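Local coordinates for protein TetR-family transcriptional regulator (Pectobacterium atrosepticum, PDB 2HYT) that probably acts as a dimeric DNA-binding transcription factor of the TetR family, recognising a regulatory sequence through an N-terminal helix-turn-helix, at residues Q142-A146 and L192-R197. Sequence-based numbering, arbitrary orientation.
Sequences QGVVA and LLVKPR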
# COMPACT_ATOMS: atom_id res chain seq x y z
N GLN A 142 -4.27 27.51 7.63
CA GLN A 142 -3.48 28.65 7.15
C GLN A 142 -3.98 29.25 5.83
O GLN A 142 -3.56 30.39 5.46
CB GLN A 142 -2.02 28.24 6.97
CG GLN A 142 -1.24 27.96 8.21
CD GLN A 142 0.26 28.03 8.01
OE1 GLN A 142 0.77 29.05 7.50
NE2 GLN A 142 0.98 27.02 8.48
N GLY A 143 -4.88 28.55 5.15
CA GLY A 143 -5.34 28.98 3.83
C GLY A 143 -4.35 28.70 2.73
O GLY A 143 -4.50 29.23 1.61
N VAL A 144 -3.36 27.86 3.02
CA VAL A 144 -2.36 27.47 2.01
C VAL A 144 -2.89 26.36 1.11
O VAL A 144 -2.75 26.44 -0.13
CB VAL A 144 -1.01 27.05 2.68
CG1 VAL A 144 0.00 26.49 1.67
CG2 VAL A 144 -0.40 28.26 3.48
N VAL A 145 -3.47 25.33 1.73
CA VAL A 145 -4.05 24.17 1.05
C VAL A 145 -5.57 24.32 1.00
O VAL A 145 -6.22 24.73 1.97
CB VAL A 145 -3.61 22.85 1.71
CG1 VAL A 145 -4.49 21.58 1.27
CG2 VAL A 145 -2.13 22.61 1.43
N ALA A 146 -6.13 24.02 -0.18
CA ALA A 146 -7.57 24.12 -0.38
C ALA A 146 -8.37 23.21 0.56
O ALA A 146 -7.89 22.17 1.03
CB ALA A 146 -7.93 23.79 -1.87
N LEU A 192 -2.94 21.00 -4.70
CA LEU A 192 -3.44 21.26 -3.35
C LEU A 192 -3.49 22.73 -2.99
O LEU A 192 -4.24 23.10 -2.07
CB LEU A 192 -2.58 20.55 -2.34
CG LEU A 192 -2.50 19.04 -2.58
CD1 LEU A 192 -1.76 18.43 -1.39
CD2 LEU A 192 -3.84 18.41 -2.80
N LEU A 193 -2.69 23.57 -3.65
CA LEU A 193 -2.60 24.98 -3.29
C LEU A 193 -3.86 25.76 -3.65
O LEU A 193 -4.46 25.53 -4.71
CB LEU A 193 -1.43 25.64 -3.97
CG LEU A 193 -0.03 25.25 -3.50
CD1 LEU A 193 1.08 25.74 -4.45
CD2 LEU A 193 0.26 25.83 -2.09
N VAL A 194 -4.27 26.65 -2.75
CA VAL A 194 -5.33 27.61 -3.03
C VAL A 194 -4.86 28.56 -4.15
O VAL A 194 -5.58 28.77 -5.13
CB VAL A 194 -5.70 28.42 -1.78
CG1 VAL A 194 -6.62 29.57 -2.11
CG2 VAL A 194 -6.37 27.50 -0.75
N LYS A 195 -3.65 29.08 -3.99
CA LYS A 195 -3.05 30.08 -4.87
C LYS A 195 -1.74 29.50 -5.43
O LYS A 195 -0.81 29.20 -4.67
CB LYS A 195 -2.75 31.36 -4.08
CG LYS A 195 -2.03 32.44 -4.90
N PRO A 196 -1.65 29.34 -6.76
CA PRO A 196 -0.39 28.81 -7.32
C PRO A 196 0.81 29.70 -7.02
O PRO A 196 0.67 30.92 -6.90
CB PRO A 196 -0.66 28.79 -8.83
CG PRO A 196 -2.18 28.76 -8.96
CD PRO A 196 -2.66 29.60 -7.80
N ARG A 197 1.98 29.07 -6.94
CA ARG A 197 3.23 29.77 -6.70
C ARG A 197 4.12 29.76 -7.96
O ARG A 197 5.07 30.54 -8.07
CB ARG A 197 3.95 29.13 -5.53
CG ARG A 197 3.11 29.14 -4.28
CD ARG A 197 3.94 28.80 -3.05
NE ARG A 197 3.14 28.92 -1.83
CZ ARG A 197 3.64 28.77 -0.61
NH1 ARG A 197 4.94 28.49 -0.43
NH2 ARG A 197 2.84 28.91 0.44
OXT ARG A 197 3.90 28.98 -8.89
O HOH W 1 -2.05 28.80 -1.30
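The backbones of Val145 and Leu193 pair as a single beta bridge between two loops of a largely helical chain with no strand, an example of how two backbone bonds can join loops that have no sheet around them. The tight part is this backbone core. Ala146 N donates to Leu192 O at 2.8 Å, and the same oxygen also receives a CA-H...O contact from Val145 CA. The second bond runs from Val194 N to Val144 O at 3.0 Å; a water 2.7 Å from Val144 O donates to that oxygen as well, giving it two donors, while accepting from Lys195 N. The inner side, at Leu192 and Val145, is buried, though the two side chains meet only loosely, Val145 CG1 standing 4.2 Å from Leu192 CB; both pack on Leu153 of helix 150-170. Residues 142-146 belong to the C-terminal TetR domain, which in this family generally carries the dimer interface and probably the effector pocket. Gly143, the first residue to leave helical geometry after helix 122-141, takes positive phi in a Schellman motif, and the tail following helix 174-190 bridges to the loop just beyond; Leu188 of the second subunit packs on Leu192. On the solvent side Val194 is exposed, yet its CG2 lies 3.5 Å from Gly143 O. Val144 CG1, anti to its own N (chi1 174°), runs alongside Leu193 and meets CD2 at 3.8 Å, both side chains resting on Trp86 of helix 85-98. The contact loosens at Arg197, which crosses Val144 at about a right angle and touches CG1 through NH2 alone, while its NH1 forms a salt bridge with Asp84.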